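Local coordinates for protein putative oxidoreductase YfjR (Streptomyces aurantiacus, PDB 4OQZ) that probably uses NADPH to reduce imines to amines, as an S-selective imine reductase with a Rossmann-type nucleotide-binding domain and a helical C-terminal domain, at residues Q54-N59 against E77-A82; T247-D250 against D254-F257. One frame throughout, in Å; residues are numbered along the deposited sequence.

Interaction 1: Q54-N59 against E77-A82; sequences QALSAN and EGAEEA
Within the Rossmann-type nucleotide-binding domain, helix 52-57 packs through Leu-56, with a smaller share from Ser-57, against Ala-79 and Ala-82 in the loop between helix 69-75 and strand 87-90. The contact is almost wholly apolar. Leu-56 meets the loop with two parts of its side chain: its methyl CD1 touches Ala-79 CB at 3.6 Å, while its CB lies 3.6 Å from Ala-82 CB. The methyl of Ala-82 also comes within 3.8 Å of Leu-56 CD1, so it packs along the leucine side chain from base to tip. With CG anti to the carbonyl carbon (chi1 -65°), the isobutyl group extends from the helix towards Ala-79, and the same leucine also touches Ile-8 of strand 4-8. Ser-57 borders the patch, its CB 4.4 Å from Ala-82 CB, and its OG turns back to the carbonyl of Glu-53 in the preceding turn.

Internal bonds shape the loop that offers the two methyls. Ala-82 N donates to Ala-79 O at 2.8 Å, closing a turn in which both CB atoms face the leucine. Overlapping this turn, Gly-78 N donates to Glu-80 OE2 at 2.7 Å in a bent bond of 134°, on the anti side of the carboxylate and somewhat out of its plane; the other oxygen, OE1, forms a salt bridge with Arg-105. The carbonyl O of Ala-82 is buried here without a polar partner in the model. Such packing between a crossover helix and a neighbouring loop beside the parallel part of the sheet is in keeping with the Rossmann fold.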
loop_
_atom_site.group_PDB
_atom_site.type_symbol
_atom_site.label_atom_id
_atom_site.label_comp_id
_atom_site.label_asym_id
_atom_site.label_seq_id
_atom_site.Cartn_x
_atom_site.Cartn_y
_atom_site.Cartn_z
ATOM N N GLN A 54 19.401 23.747 -32.111
ATOM C CA GLN A 54 18.922 23.142 -33.353
ATOM C C GLN A 54 17.800 22.157 -33.074
ATOM O O GLN A 54 16.845 22.094 -33.849
ATOM C CB GLN A 54 20.073 22.465 -34.104
ATOM C CG GLN A 54 21.130 23.460 -34.607
ATOM C CD GLN A 54 20.718 24.208 -35.853
ATOM O OE1 GLN A 54 20.315 23.606 -36.859
ATOM N NE2 GLN A 54 20.885 25.535 -35.842
ATOM N N ALA A 55 17.892 21.425 -31.945
ATOM C CA ALA A 55 16.848 20.490 -31.511
ATOM C C ALA A 55 15.550 21.269 -31.234
ATOM O O ALA A 55 14.503 20.847 -31.716
ATOM C CB ALA A 55 17.295 19.735 -30.269
ATOM N N LEU A 56 15.636 22.426 -30.527
ATOM C CA LEU A 56 14.499 23.303 -30.167
ATOM C C LEU A 56 13.830 23.981 -31.364
ATOM O O LEU A 56 12.613 23.895 -31.512
ATOM C CB LEU A 56 14.921 24.411 -29.175
ATOM C CG LEU A 56 15.365 23.991 -27.785
ATOM C CD1 LEU A 56 16.220 25.055 -27.167
ATOM C CD2 LEU A 56 14.197 23.685 -26.898
ATOM N N SER A 57 14.617 24.670 -32.201
ATOM C CA SER A 57 14.085 25.392 -33.355
ATOM C C SER A 57 13.523 24.519 -34.492
ATOM O O SER A 57 12.885 25.051 -35.406
ATOM C CB SER A 57 15.073 26.450 -33.854
ATOM O OG SER A 57 16.402 25.960 -33.921
ATOM N N ALA A 58 13.700 23.188 -34.407
ATOM C CA ALA A 58 13.208 22.250 -35.414
ATOM C C ALA A 58 11.689 22.036 -35.330
ATOM O O ALA A 58 11.091 21.604 -36.324
ATOM C CB ALA A 58 13.926 20.909 -35.284
ATOM N N ASN A 59 11.072 22.289 -34.142
ATOM C CA ASN A 59 9.643 22.051 -33.926
ATOM C C ASN A 59 9.020 22.937 -32.870
ATOM O O ASN A 59 9.689 23.328 -31.914
ATOM C CB ASN A 59 9.402 20.582 -33.486
ATOM C CG ASN A 59 9.925 19.522 -34.420
ATOM O OD1 ASN A 59 10.923 18.859 -34.144
ATOM N ND2 ASN A 59 9.314 19.391 -35.575
ATOM N N GLU A 77 20.883 26.840 -21.336
ATOM C CA GLU A 77 22.030 27.737 -21.133
ATOM C C GLU A 77 22.788 28.137 -22.421
ATOM O O GLU A 77 23.921 27.697 -22.653
ATOM C CB GLU A 77 22.981 27.176 -20.059
ATOM C CG GLU A 77 23.537 28.241 -19.129
ATOM C CD GLU A 77 25.018 28.152 -18.805
ATOM O OE1 GLU A 77 25.589 27.042 -18.894
ATOM O OE2 GLU A 77 25.604 29.199 -18.441
ATOM N N GLY A 78 22.171 29.017 -23.210
ATOM C CA GLY A 78 22.715 29.526 -24.469
ATOM C C GLY A 78 21.774 29.332 -25.644
ATOM O O GLY A 78 22.036 29.823 -26.745
ATOM N N ALA A 79 20.666 28.616 -25.404
ATOM C CA ALA A 79 19.621 28.297 -26.377
ATOM C C ALA A 79 18.426 29.269 -26.289
ATOM O O ALA A 79 17.441 29.116 -27.018
ATOM C CB ALA A 79 19.158 26.862 -26.160
ATOM N N GLU A 80 18.550 30.274 -25.397
ATOM C CA GLU A 80 17.606 31.344 -25.051
ATOM C C GLU A 80 16.529 31.670 -26.098
ATOM O O GLU A 80 15.353 31.414 -25.847
ATOM C CB GLU A 80 18.369 32.620 -24.633
ATOM C CG GLU A 80 19.706 32.381 -23.935
ATOM C CD GLU A 80 19.668 31.730 -22.562
ATOM O OE1 GLU A 80 18.712 31.988 -21.797
ATOM O OE2 GLU A 80 20.633 31.008 -22.227
ATOM N N GLU A 81 16.938 32.196 -27.270
ATOM C CA GLU A 81 16.061 32.591 -28.381
ATOM C C GLU A 81 15.235 31.442 -29.005
ATOM O O GLU A 81 14.160 31.698 -29.548
ATOM C CB GLU A 81 16.852 33.331 -29.478
ATOM C CG GLU A 81 17.399 34.691 -29.067
ATOM C CD GLU A 81 18.856 34.701 -28.645
ATOM O OE1 GLU A 81 19.139 35.145 -27.508
ATOM O OE2 GLU A 81 19.717 34.281 -29.452
ATOM N N ALA A 82 15.720 30.192 -28.942
ATOM C CA ALA A 82 14.970 29.077 -29.526
ATOM C C ALA A 82 13.736 28.695 -28.704
ATOM O O ALA A 82 12.897 27.943 -29.192
ATOM C CB ALA A 82 15.872 27.874 -29.730
#

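Interaction 2: T247-D250 against D254-F257; sequences TNAD and DTAF
Van der Waals packing joins Asn-248 and Ala-249, near the end of helix 234-250, to Thr-255 at the N-cap position of helix 256-269. The methyl CG2 of Thr-255 does most of the touching: it sits 3.7 Å from Asn-248 CB and 3.9 Å from Ala-249 CB, and rests 3.5 Å from the backbone N of Ala-249. Standing anti to its own carbonyl carbon, this methyl points at the preceding helix, whereas OG1 (chi1 60°) makes no capping bond and instead hydrogen-bonds Arg-259 NH1 one turn on.

Polar links run through residues outside the pair. Asn-248 has both ends of its amide engaged, ND2 with the carbonyl of Val-244 and OD1 with Gln-185 NE2. That same NE2 also bonds Asp-254 O, which lies 4.3 Å from Asn-248 CB, so one glutamine of helix 163-191 bridges the two segments.

Contacts with the second subunit complete the surroundings: Asp-254 makes backbone hydrogen bonds to it, and Phe-257 packs on its Pro-178. The arrangement is that of two consecutive helices joined by a short loop, within the helical C-terminal domain and beside the dimer interface.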
loop_
_atom_site.group_PDB
_atom_site.type_symbol
_atom_site.label_atom_id
_atom_site.label_comp_id
_atom_site.label_asym_id
_atom_site.label_seq_id
_atom_site.Cartn_x
_atom_site.Cartn_y
_atom_site.Cartn_z
ATOM N N THR A 247 6.325 -10.089 15.785
ATOM C CA THR A 247 6.423 -11.204 14.831
ATOM C C THR A 247 7.729 -11.131 14.027
ATOM O O THR A 247 8.375 -12.160 13.797
ATOM C CB THR A 247 5.191 -11.173 13.899
ATOM O OG1 THR A 247 4.002 -11.247 14.680
ATOM C CG2 THR A 247 5.185 -12.289 12.883
ATOM N N ASN A 248 8.082 -9.929 13.565
ATOM C CA ASN A 248 9.283 -9.692 12.782
ATOM C C ASN A 248 10.524 -9.814 13.668
ATOM O O ASN A 248 11.507 -10.440 13.265
ATOM C CB ASN A 248 9.209 -8.339 12.081
ATOM C CG ASN A 248 8.299 -8.344 10.896
ATOM O OD1 ASN A 248 8.679 -8.720 9.788
ATOM N ND2 ASN A 248 7.065 -7.949 11.102
ATOM N N ALA A 249 10.446 -9.275 14.902
ATOM C CA ALA A 249 11.539 -9.333 15.878
ATOM C C ALA A 249 11.783 -10.777 16.342
ATOM O O ALA A 249 12.932 -11.154 16.567
ATOM C CB ALA A 249 11.231 -8.435 17.068
ATOM N N ASP A 250 10.701 -11.585 16.461
ATOM C CA ASP A 250 10.777 -12.991 16.877
ATOM C C ASP A 250 11.481 -13.858 15.829
ATOM O O ASP A 250 12.176 -14.800 16.195
ATOM C CB ASP A 250 9.375 -13.568 17.165
ATOM C CG ASP A 250 8.701 -13.107 18.448
ATOM O OD1 ASP A 250 9.404 -12.567 19.334
ATOM O OD2 ASP A 250 7.471 -13.303 18.572
ATOM N N ASP A 254 14.212 -7.697 10.243
ATOM C CA ASP A 254 14.350 -6.263 10.516
ATOM C C ASP A 254 12.983 -5.599 10.812
ATOM O O ASP A 254 12.030 -5.774 10.052
ATOM C CB ASP A 254 15.056 -5.593 9.320
ATOM C CG ASP A 254 15.479 -4.155 9.526
ATOM O OD1 ASP A 254 16.455 -3.925 10.292
ATOM O OD2 ASP A 254 14.894 -3.263 8.861
ATOM N N THR A 255 12.893 -4.859 11.933
ATOM C CA THR A 255 11.681 -4.160 12.382
ATOM C C THR A 255 11.670 -2.649 12.093
ATOM O O THR A 255 10.765 -1.976 12.583
ATOM C CB THR A 255 11.390 -4.425 13.879
ATOM O OG1 THR A 255 12.483 -3.974 14.693
ATOM C CG2 THR A 255 11.058 -5.867 14.172
ATOM N N ALA A 256 12.622 -2.120 11.283
ATOM C CA ALA A 256 12.704 -0.681 10.964
ATOM C C ALA A 256 11.448 -0.086 10.303
ATOM O O ALA A 256 10.923 0.906 10.808
ATOM C CB ALA A 256 13.965 -0.360 10.159
ATOM N N PHE A 257 10.960 -0.685 9.202
ATOM C CA PHE A 257 9.728 -0.230 8.526
ATOM C C PHE A 257 8.484 -0.415 9.414
ATOM O O PHE A 257 7.783 0.574 9.607
ATOM C CB PHE A 257 9.560 -0.870 7.143
ATOM C CG PHE A 257 8.316 -0.440 6.402
ATOM C CD1 PHE A 257 8.111 0.893 6.068
ATOM C CD2 PHE A 257 7.375 -1.373 5.995
ATOM C CE1 PHE A 257 6.957 1.290 5.378
ATOM C CE2 PHE A 257 6.227 -0.975 5.312
ATOM C CZ PHE A 257 6.039 0.347 4.980
#

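Overall arrangement
From the N terminus the chain builds the nucleotide-binding domain, where interaction 1 closes a loop through strand 61-64 and helix 69-75, tying helix 52-57 to the loop after helix 69-75. The chain then runs through the remaining strands of the sheet and along the long helix 163-191 into the C-terminal domain. There interaction 2 closes a much shorter loop of three residues, tying helix 234-250 to the start of helix 256-269. The two contacts are in series, neither nested nor crossing. They lie on opposite sides of the chain's centre, and the centres of interaction 1 and interaction 2 are about 54 Å apart. Interaction 1 is internal to one subunit, whereas interaction 2 borders the second.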